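PDB 5GZT: chitinase from Paenibacillus sp. FPU-7, which probably cleaves chitin and chitodextrins internally, as a random endo-acting hydrolase of their beta-1,4-N-acetylglucosaminide linkages. Local coordinates for residues A459-T464 and V514-N519; A664-L669 and M759-P764; T980-S985 and A1074-N1079. One frame throughout, in Å; residues are numbered along the deposited sequence.

Interaction 1 of 3, residues A459-T464 and V514-N519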
loop_
_atom_site.group_PDB
_atom_site.type_symbol
_atom_site.label_atom_id
_atom_site.label_comp_id
_atom_site.label_asym_id
_atom_site.label_seq_id
_atom_site.Cartn_x
_atom_site.Cartn_y
_atom_site.Cartn_z
ATOM N N ALA B 459 1.623 16.129 -8.918
ATOM C CA ALA B 459 3.062 16.121 -9.066
ATOM C C ALA B 459 3.598 17.476 -9.484
ATOM O O ALA B 459 4.781 17.779 -9.277
ATOM C CB ALA B 459 3.517 15.004 -10.022
ATOM N N SER B 460 2.779 18.303 -10.085
ATOM C CA SER B 460 3.325 19.549 -10.663
ATOM C C SER B 460 3.737 20.620 -9.622
ATOM O O SER B 460 3.256 20.644 -8.477
ATOM C CB SER B 460 2.328 20.185 -11.618
ATOM O OG SER B 460 1.105 20.544 -10.949
ATOM N N LYS B 461 4.617 21.511 -10.059
ATOM C CA LYS B 461 4.910 22.700 -9.279
ATOM C C LYS B 461 3.614 23.550 -9.084
ATOM O O LYS B 461 3.412 24.053 -7.996
ATOM C CB LYS B 461 6.072 23.511 -9.869
ATOM C CG LYS B 461 6.326 24.743 -8.983
ATOM C CD LYS B 461 7.780 25.122 -8.727
ATOM C CE LYS B 461 7.889 26.505 -8.024
ATOM N NZ LYS B 461 7.245 27.608 -8.853
ATOM N N THR B 462 2.732 23.632 -10.095
ATOM C CA THR B 462 1.425 24.301 -9.954
ATOM C C THR B 462 0.641 23.769 -8.779
ATOM O O THR B 462 0.100 24.535 -7.964
ATOM C CB THR B 462 0.584 24.151 -11.207
ATOM O OG1 THR B 462 1.333 24.612 -12.334
ATOM C CG2 THR B 462 -0.702 24.950 -11.114
ATOM N N TYR B 463 0.599 22.459 -8.646
ATOM C CA TYR B 463 -0.057 21.891 -7.493
ATOM C C TYR B 463 0.596 22.295 -6.141
ATOM O O TYR B 463 -0.112 22.612 -5.218
ATOM C CB TYR B 463 -0.126 20.348 -7.569
ATOM C CG TYR B 463 -0.869 19.776 -6.400
ATOM C CD1 TYR B 463 -0.214 19.492 -5.258
ATOM C CD2 TYR B 463 -2.284 19.580 -6.428
ATOM C CE1 TYR B 463 -0.895 19.022 -4.128
ATOM C CE2 TYR B 463 -2.965 19.109 -5.307
ATOM C CZ TYR B 463 -2.273 18.860 -4.148
ATOM O OH TYR B 463 -2.848 18.308 -3.013
ATOM N N THR B 464 1.905 22.180 -5.994
ATOM C CA THR B 464 2.594 22.518 -4.730
ATOM C C THR B 464 2.412 24.046 -4.310
ATOM O O THR B 464 2.318 24.397 -3.118
ATOM C CB THR B 464 4.098 22.142 -4.802
ATOM O OG1 THR B 464 4.651 22.657 -5.987
ATOM C CG2 THR B 464 4.255 20.626 -4.812
ATOM N N VAL B 514 9.476 13.773 -5.884
ATOM C CA VAL B 514 9.846 13.546 -4.540
ATOM C C VAL B 514 10.812 14.657 -4.100
ATOM O O VAL B 514 10.698 15.130 -2.966
ATOM C CB VAL B 514 10.478 12.175 -4.334
ATOM C CG1 VAL B 514 11.140 12.072 -2.964
ATOM C CG2 VAL B 514 9.404 11.054 -4.509
ATOM N N LYS B 515 11.674 15.122 -5.005
ATOM C CA LYS B 515 12.648 16.156 -4.674
ATOM C C LYS B 515 11.862 17.482 -4.441
ATOM O O LYS B 515 12.201 18.213 -3.540
ATOM C CB LYS B 515 13.674 16.320 -5.753
ATOM C CG LYS B 515 14.736 15.248 -5.716
ATOM C CD LYS B 515 15.624 15.347 -6.977
ATOM C CE LYS B 515 16.741 14.357 -6.829
ATOM N NZ LYS B 515 17.586 14.002 -7.987
ATOM N N LEU B 516 10.832 17.747 -5.241
ATOM C CA LEU B 516 9.998 18.920 -5.074
ATOM C C LEU B 516 9.304 18.917 -3.728
ATOM O O LEU B 516 9.325 19.925 -3.000
ATOM C CB LEU B 516 8.992 19.096 -6.215
ATOM C CG LEU B 516 7.849 20.107 -6.067
ATOM C CD1 LEU B 516 8.362 21.575 -6.236
ATOM C CD2 LEU B 516 6.782 19.805 -7.101
ATOM N N TYR B 517 8.734 17.800 -3.361
ATOM C CA TYR B 517 8.033 17.679 -2.119
ATOM C C TYR B 517 8.997 17.796 -0.914
ATOM O O TYR B 517 8.721 18.593 0.027
ATOM C CB TYR B 517 7.149 16.421 -2.045
ATOM C CG TYR B 517 5.809 16.626 -2.682
ATOM C CD1 TYR B 517 5.683 16.768 -4.061
ATOM C CD2 TYR B 517 4.668 16.789 -1.902
ATOM C CE1 TYR B 517 4.482 17.095 -4.646
ATOM C CE2 TYR B 517 3.482 17.097 -2.478
ATOM C CZ TYR B 517 3.383 17.236 -3.839
ATOM O OH TYR B 517 2.113 17.482 -4.385
ATOM N N LEU B 518 10.116 17.063 -0.949
ATOM C CA LEU B 518 11.098 17.148 0.136
ATOM C C LEU B 518 11.629 18.608 0.284
ATOM O O LEU B 518 11.791 19.090 1.368
ATOM C CB LEU B 518 12.260 16.222 -0.073
ATOM C CG LEU B 518 12.070 14.708 -0.068
ATOM C CD1 LEU B 518 13.373 14.060 -0.490
ATOM C CD2 LEU B 518 11.677 14.194 1.290
ATOM N N ASN B 519 11.823 19.276 -0.826
ATOM C CA ASN B 519 12.257 20.642 -0.856
ATOM C C ASN B 519 11.262 21.648 -0.284
ATOM O O ASN B 519 11.664 22.774 0.021
ATOM C CB ASN B 519 12.600 21.044 -2.302
ATOM C CG ASN B 519 14.019 20.557 -2.738
ATOM O OD1 ASN B 519 14.841 20.157 -1.899
ATOM N ND2 ASN B 519 14.300 20.587 -4.056
#

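Interaction 2 of 3, residues A664-L669 and M759-P764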
loop_
_atom_site.group_PDB
_atom_site.type_symbol
_atom_site.label_atom_id
_atom_site.label_comp_id
_atom_site.label_asym_id
_atom_site.label_seq_id
_atom_site.Cartn_x
_atom_site.Cartn_y
_atom_site.Cartn_z
ATOM N N ALA B 664 11.328 -37.604 -33.517
ATOM C CA ALA B 664 10.499 -38.187 -34.622
ATOM C C ALA B 664 10.819 -39.660 -34.794
ATOM O O ALA B 664 9.975 -40.411 -35.161
ATOM C CB ALA B 664 10.904 -37.455 -35.904
ATOM N N THR B 665 12.062 -40.085 -34.563
ATOM C CA THR B 665 12.415 -41.531 -34.632
ATOM C C THR B 665 13.291 -41.814 -33.413
ATOM O O THR B 665 13.385 -40.976 -32.522
ATOM C CB THR B 665 13.201 -41.908 -35.894
ATOM O OG1 THR B 665 14.462 -41.269 -35.885
ATOM C CG2 THR B 665 12.389 -41.552 -37.226
ATOM N N TYR B 666 13.905 -42.982 -33.341
ATOM C CA TYR B 666 14.852 -43.221 -32.271
ATOM C C TYR B 666 15.991 -42.248 -32.323
ATOM O O TYR B 666 16.567 -41.990 -31.305
ATOM C CB TYR B 666 15.377 -44.685 -32.279
ATOM C CG TYR B 666 14.459 -45.710 -31.602
ATOM C CD1 TYR B 666 13.931 -45.435 -30.386
ATOM C CD2 TYR B 666 14.115 -46.916 -32.201
ATOM C CE1 TYR B 666 13.069 -46.299 -29.737
ATOM C CE2 TYR B 666 13.294 -47.854 -31.518
ATOM C CZ TYR B 666 12.751 -47.507 -30.296
ATOM O OH TYR B 666 11.902 -48.274 -29.501
ATOM N N THR B 667 16.414 -41.770 -33.504
ATOM C CA THR B 667 17.542 -40.882 -33.544
ATOM C C THR B 667 17.267 -39.490 -34.165
ATOM O O THR B 667 18.101 -38.599 -34.022
ATOM C CB THR B 667 18.709 -41.468 -34.249
ATOM O OG1 THR B 667 18.347 -41.837 -35.567
ATOM C CG2 THR B 667 19.203 -42.777 -33.522
ATOM N N GLN B 668 16.144 -39.298 -34.840
ATOM C CA GLN B 668 15.934 -37.945 -35.485
ATOM C C GLN B 668 15.184 -36.998 -34.549
ATOM O O GLN B 668 14.064 -37.317 -34.119
ATOM C CB GLN B 668 15.221 -38.101 -36.821
ATOM C CG GLN B 668 15.635 -37.048 -37.874
ATOM C CD GLN B 668 17.157 -36.844 -38.151
ATOM O OE1 GLN B 668 18.000 -37.782 -38.093
ATOM N NE2 GLN B 668 17.511 -35.569 -38.469
ATOM N N LEU B 669 15.854 -35.898 -34.188
ATOM C CA LEU B 669 15.246 -34.882 -33.347
ATOM C C LEU B 669 14.793 -33.747 -34.257
ATOM O O LEU B 669 15.632 -33.177 -34.901
ATOM C CB LEU B 669 16.288 -34.382 -32.393
ATOM C CG LEU B 669 15.840 -33.277 -31.457
ATOM C CD1 LEU B 669 14.774 -33.708 -30.507
ATOM C CD2 LEU B 669 17.044 -32.823 -30.697
ATOM N N MET B 759 11.185 -35.505 -25.436
ATOM C CA MET B 759 10.409 -36.723 -25.305
ATOM C C MET B 759 10.838 -37.738 -26.344
ATOM O O MET B 759 11.160 -37.396 -27.521
ATOM C CB MET B 759 8.926 -36.471 -25.423
ATOM C CG MET B 759 8.380 -35.654 -24.262
ATOM S SD MET B 759 8.124 -36.709 -22.744
ATOM C CE MET B 759 7.201 -38.007 -23.371
ATOM N N PRO B 760 10.980 -38.994 -25.932
ATOM C CA PRO B 760 11.248 -40.070 -26.954
ATOM C C PRO B 760 10.012 -40.292 -27.875
ATOM O O PRO B 760 8.926 -39.785 -27.611
ATOM C CB PRO B 760 11.485 -41.308 -26.072
ATOM C CG PRO B 760 10.556 -41.092 -24.928
ATOM C CD PRO B 760 10.573 -39.578 -24.640
ATOM N N LYS B 761 10.193 -41.012 -28.978
ATOM C CA LYS B 761 9.331 -40.947 -30.113
ATOM C C LYS B 761 7.927 -41.430 -29.835
ATOM O O LYS B 761 7.037 -40.983 -30.530
ATOM C CB LYS B 761 9.921 -41.707 -31.271
ATOM C CG LYS B 761 9.999 -43.226 -31.044
ATOM C CD LYS B 761 10.307 -43.938 -32.363
ATOM C CE LYS B 761 10.318 -45.452 -32.185
ATOM N NZ LYS B 761 10.815 -46.094 -33.417
ATOM N N PHE B 762 7.696 -42.263 -28.795
ATOM C CA PHE B 762 6.344 -42.691 -28.524
ATOM C C PHE B 762 5.564 -41.732 -27.678
ATOM O O PHE B 762 4.374 -41.953 -27.445
ATOM C CB PHE B 762 6.263 -44.148 -27.937
ATOM C CG PHE B 762 6.715 -45.219 -28.913
ATOM C CD1 PHE B 762 6.093 -45.335 -30.164
ATOM C CD2 PHE B 762 7.740 -46.113 -28.580
ATOM C CE1 PHE B 762 6.478 -46.339 -31.072
ATOM C CE2 PHE B 762 8.141 -47.098 -29.487
ATOM C CZ PHE B 762 7.505 -47.216 -30.748
ATOM N N GLY B 763 6.196 -40.640 -27.217
ATOM C CA GLY B 763 5.425 -39.622 -26.540
ATOM C C GLY B 763 5.082 -39.906 -25.074
ATOM O O GLY B 763 5.815 -40.619 -24.366
ATOM N N PRO B 764 4.043 -39.259 -24.575
ATOM C CA PRO B 764 3.735 -39.312 -23.155
ATOM C C PRO B 764 3.131 -40.627 -22.755
ATOM O O PRO B 764 2.553 -41.290 -23.640
ATOM C CB PRO B 764 2.747 -38.192 -22.960
ATOM C CG PRO B 764 2.277 -37.805 -24.252
ATOM C CD PRO B 764 3.198 -38.283 -25.294
HETATM O O HOH W 1 13.055 -41.526 -29.601
HETATM O O HOH W 2 12.991 -45.213 -34.972
#

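Interaction 3 of 3, residues T980-S985 and A1074-N1079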
loop_
_atom_site.group_PDB
_atom_site.type_symbol
_atom_site.label_atom_id
_atom_site.label_comp_id
_atom_site.label_asym_id
_atom_site.label_seq_id
_atom_site.Cartn_x
_atom_site.Cartn_y
_atom_site.Cartn_z
ATOM N N THR B 980 -16.477 -24.779 0.353
ATOM C CA THR B 980 -16.389 -25.501 -0.901
ATOM C C THR B 980 -15.154 -24.988 -1.709
ATOM O O THR B 980 -14.658 -23.851 -1.496
ATOM C CB THR B 980 -17.647 -25.334 -1.754
ATOM O OG1 THR B 980 -17.712 -23.975 -2.232
ATOM C CG2 THR B 980 -18.893 -25.725 -0.945
ATOM N N ALA B 981 -14.741 -25.812 -2.678
ATOM C CA ALA B 981 -13.549 -25.534 -3.524
ATOM C C ALA B 981 -13.288 -26.702 -4.474
ATOM O O ALA B 981 -14.028 -27.721 -4.458
ATOM C CB ALA B 981 -12.319 -25.203 -2.662
ATOM N N HIS B 982 -12.293 -26.526 -5.377
ATOM C CA HIS B 982 -12.066 -27.528 -6.411
ATOM C C HIS B 982 -11.113 -28.591 -5.826
ATOM O O HIS B 982 -10.023 -28.231 -5.255
ATOM C CB HIS B 982 -11.409 -26.896 -7.585
ATOM C CG HIS B 982 -12.235 -25.838 -8.246
ATOM N ND1 HIS B 982 -13.443 -26.108 -8.857
ATOM C CD2 HIS B 982 -11.978 -24.522 -8.467
ATOM C CE1 HIS B 982 -13.926 -24.995 -9.374
ATOM N NE2 HIS B 982 -13.040 -24.029 -9.188
ATOM N N GLN B 983 -11.569 -29.828 -5.883
ATOM C CA GLN B 983 -10.786 -30.992 -5.349
ATOM C C GLN B 983 -9.666 -31.470 -6.283
ATOM O O GLN B 983 -8.743 -32.120 -5.807
ATOM C CB GLN B 983 -11.683 -32.175 -4.984
ATOM C CG GLN B 983 -12.370 -32.919 -6.138
ATOM C CD GLN B 983 -11.918 -34.374 -6.344
ATOM O OE1 GLN B 983 -10.822 -34.831 -5.847
ATOM N NE2 GLN B 983 -12.712 -35.097 -7.128
ATOM N N ALA B 984 -9.734 -31.101 -7.562
ATOM C CA ALA B 984 -8.859 -31.618 -8.587
ATOM C C ALA B 984 -8.473 -30.617 -9.683
ATOM O O ALA B 984 -8.068 -31.013 -10.787
ATOM C CB ALA B 984 -9.530 -32.804 -9.225
ATOM N N SER B 985 -8.551 -29.318 -9.397
ATOM C CA SER B 985 -8.421 -28.340 -10.492
ATOM C C SER B 985 -7.027 -28.313 -11.099
ATOM O O SER B 985 -6.018 -28.288 -10.358
ATOM C CB SER B 985 -8.759 -26.939 -10.007
ATOM O OG SER B 985 -7.959 -26.555 -8.916
ATOM N N ALA B 1074 -11.902 -26.078 -14.350
ATOM C CA ALA B 1074 -12.510 -27.099 -13.540
ATOM C C ALA B 1074 -14.004 -26.994 -13.586
ATOM O O ALA B 1074 -14.542 -25.878 -13.386
ATOM C CB ALA B 1074 -12.045 -26.956 -12.081
ATOM N N PRO B 1075 -14.683 -28.143 -13.741
ATOM C CA PRO B 1075 -16.120 -28.179 -13.609
ATOM C C PRO B 1075 -16.615 -28.390 -12.181
ATOM O O PRO B 1075 -15.879 -28.883 -11.274
ATOM C CB PRO B 1075 -16.482 -29.383 -14.434
ATOM C CG PRO B 1075 -15.347 -30.352 -14.098
ATOM C CD PRO B 1075 -14.142 -29.491 -14.019
ATOM N N TYR B 1076 -17.872 -27.981 -11.980
ATOM C CA TYR B 1076 -18.585 -28.233 -10.759
ATOM C C TYR B 1076 -20.069 -28.277 -11.030
ATOM O O TYR B 1076 -20.535 -27.775 -12.044
ATOM C CB TYR B 1076 -18.284 -27.242 -9.648
ATOM C CG TYR B 1076 -18.500 -25.750 -9.918
ATOM C CD1 TYR B 1076 -17.621 -25.025 -10.705
ATOM C CD2 TYR B 1076 -19.558 -25.056 -9.345
ATOM C CE1 TYR B 1076 -17.799 -23.646 -10.918
ATOM C CE2 TYR B 1076 -19.737 -23.692 -9.539
ATOM C CZ TYR B 1076 -18.856 -22.991 -10.341
ATOM O OH TYR B 1076 -19.024 -21.666 -10.557
ATOM N N LEU B 1077 -20.788 -28.912 -10.118
ATOM C CA LEU B 1077 -22.232 -29.080 -10.206
ATOM C C LEU B 1077 -22.794 -28.332 -9.017
ATOM O O LEU B 1077 -22.187 -28.385 -7.955
ATOM C CB LEU B 1077 -22.627 -30.551 -10.106
ATOM C CG LEU B 1077 -22.814 -31.409 -11.351
ATOM C CD1 LEU B 1077 -22.116 -30.958 -12.592
ATOM C CD2 LEU B 1077 -22.538 -32.882 -11.061
ATOM N N TYR B 1078 -23.943 -27.656 -9.209
ATOM C CA TYR B 1078 -24.741 -27.124 -8.093
ATOM C C TYR B 1078 -26.220 -27.528 -8.283
ATOM O O TYR B 1078 -26.755 -27.647 -9.428
ATOM C CB TYR B 1078 -24.563 -25.602 -7.934
ATOM C CG TYR B 1078 -25.165 -25.062 -6.635
ATOM C CD1 TYR B 1078 -24.606 -25.383 -5.416
ATOM C CD2 TYR B 1078 -26.324 -24.250 -6.636
ATOM C CE1 TYR B 1078 -25.159 -24.966 -4.231
ATOM C CE2 TYR B 1078 -26.879 -23.794 -5.422
ATOM C CZ TYR B 1078 -26.300 -24.158 -4.225
ATOM O OH TYR B 1078 -26.767 -23.725 -2.994
ATOM N N ASN B 1079 -26.833 -27.860 -7.164
ATOM C CA ASN B 1079 -28.277 -28.182 -7.122
ATOM C C ASN B 1079 -28.782 -27.453 -5.865
ATOM O O ASN B 1079 -28.519 -27.885 -4.742
ATOM C CB ASN B 1079 -28.552 -29.689 -7.069
ATOM C CG ASN B 1079 -30.060 -30.028 -7.033
ATOM O OD1 ASN B 1079 -30.890 -29.211 -6.642
ATOM N ND2 ASN B 1079 -30.407 -31.240 -7.463
HETATM O O HOH W 3 -14.085 -28.649 -9.426
#

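Interaction 1 of 3, residues A459-T464 and V514-N519
Thr464 and Leu516 reach toward each other tip to tip. The methyl Thr464 CG2 lies 3.5 Å from Leu516 CD2. Leu516 has CG anti to its backbone N (chi1 168°), which sends the isobutyl group across to the short helix 461-464. Its CD2 branch also touches the backbone just ahead of that helix, 3.6 Å from Ala459 O. The CD1 branch lies near Thr464 OG1, with the aliphatic part of Lys461 at a looser distance.

The rotation of Thr464 is fixed by its hydroxyl. OG1 stands between the backbone N and the carbonyl carbon (chi1 50°) and donates to Lys461 O one turn back, at 2.7 Å. This bond meets the carbonyl at a bent angle of 112°. It satisfies the polar branch within the helix and leaves CG2 to face the other segment. CG2 also meets Tyr517, at 3.5 Å from CE1, approaching the ring obliquely.

Tyr517 crosses Tyr463 at about a right angle. Tyr517 OH comes within 3.2 Å of Tyr463 CD1, and this carbon lies at the edge of the Tyr517 ring. The contact is not a polar bond. The same hydroxyl is hydrogen-bonded to Gly458 O, which anchors the buried ring end beside the first segment. Ser460 caps the short helix at its N-cap, with OG accepting from Tyr463 N at 3.0 Å.

The two segments belong to the first family 18 TIM barrel. Helix 461-464 comes soon after barrel strand 452-457, and helix 510-519 precedes barrel strand 527-532. Tyr463 and Tyr517 both rest on Ala457 of strand 452-457. Tyr517 further touches Leu481 of strand 478-481 and Leu527 of strand 527-532.

Interaction 2 of 3, residues A664-L669 and M759-P764
Lys761 starts with CG between its backbone N and carbonyl carbon (chi1 67°) and runs extended beyond CG; this carries CE and NZ over one face of the Tyr666 ring. The Tyr666 ring comes to meet it with CG anti to the carbonyl carbon (chi1 -82°). Lys761 CE sits above the ring centre, 3.7 Å from the Tyr666 centroid, in a CH-pi contact. Lys761 NZ is 3.8 Å from the same centroid and makes a cation-pi interaction. It leans toward the CD2 and CE2 side of the ring, 20° off the normal.

The ammonium group is held by more than the ring. A water accepts from Lys761 NZ at 2.8 Å and from Tyr666 N at 2.9 Å. A second water ties the backbones together. It accepts from Lys761 N at 3.0 Å and donates to Thr665 O at 3.0 Å. Phe762 adds a looser touch, with CE2 3.9 Å from Tyr666 OH.

Both segments are shaped by local bonds. Thr665 OG1 accepts from Gln668 N at 2.8 Å and also from Thr667 N, an ST motif combined with an ST turn. On the other side, Gly763 N bonds to Pro760 O and closes a type I beta turn with Lys761 and Phe762 at its corners.

The contact lies at the surface. Residues 664-667 lead into strand 668-678 of the immunoglobulin-like domain, whose first two residues close the segment. The turn links strand 754-759 to strand 765-771, the first strand of the second TIM barrel. It is a cation-pi contact, bridged by water, at an interdomain connection.

Interaction 3 of 3, residues T980-S985 and A1074-N1079
Where the loop after barrel strand 964-967 meets strand 1074-1079 of the antiparallel insertion sheet, His982 packs on Ala1074 and Tyr1076. Ala1074 CB lies over one face of the imidazole, offset toward the rim. It is 3.6 Å from His982 ND1 and 3.9 Å from the His982 ring centroid, a CH-pi contact. The imidazole is turned toward the strand with CG anti to the carbonyl carbon (chi1 -63°).

Tyr1076 comes to the edge of the same ring. Its CD1 lies in the imidazole plane, 3.9 Å from His982 CE1. The two ring planes are inclined at 62° and the pair is oblique. Tyr1076 has its CG between the backbone N and the carbonyl carbon (chi1 56°), and its ring also meets that of Phe1087.

The second family 18 domain is a TIM barrel. By its place in the chain the strand probably belongs to the small alpha/beta insertion that many family 18 chitinases carry between the seventh barrel strand, here 1015-1020, and the following helix, here 1093-1106. Its neighbours in the sheet are strands 1065-1069 and 1086-1089. The loop therefore packs barrel against insertion.

Both imidazole nitrogens have polar partners in this buried place. NE2 is hydrogen-bonded to Asp1069 OD2, at the end of the adjoining strand 1065-1069. ND1 is 2.7 Å from a water, and that water donates to Pro1075 O at 2.6 Å. The direct gap from His982 ND1 to Pro1075 O is 4.4 Å, so the water spans it. These two links limit how the ring can turn.

Ser985 meets Ala1074 through carbon, CB to CB at 3.9 Å, while its OG is hydrogen-bonded to Tyr987 O.

The three contacts follow one another along the chain and none touches another. Interaction 1 lies in the first family 18 barrel and interaction 3 in the second. Their centres are about 53 Å apart, on opposite sides of the chain's centre. Interaction 2 lies at the chain connection between the immunoglobulin-like domain and the second barrel. Its nearest atoms are about 18 Å from those of interaction 3 and about 51 Å from those of interaction 1. Interaction 3 joins a barrel loop to the probable insertion, which in family 18 chitinases that carry it forms one wall of the substrate cleft. The sodium ion is bound by Glu44, Thr50, Phe52 and Ser72, in the N-terminal parallel-sheet region, and involves none of the three.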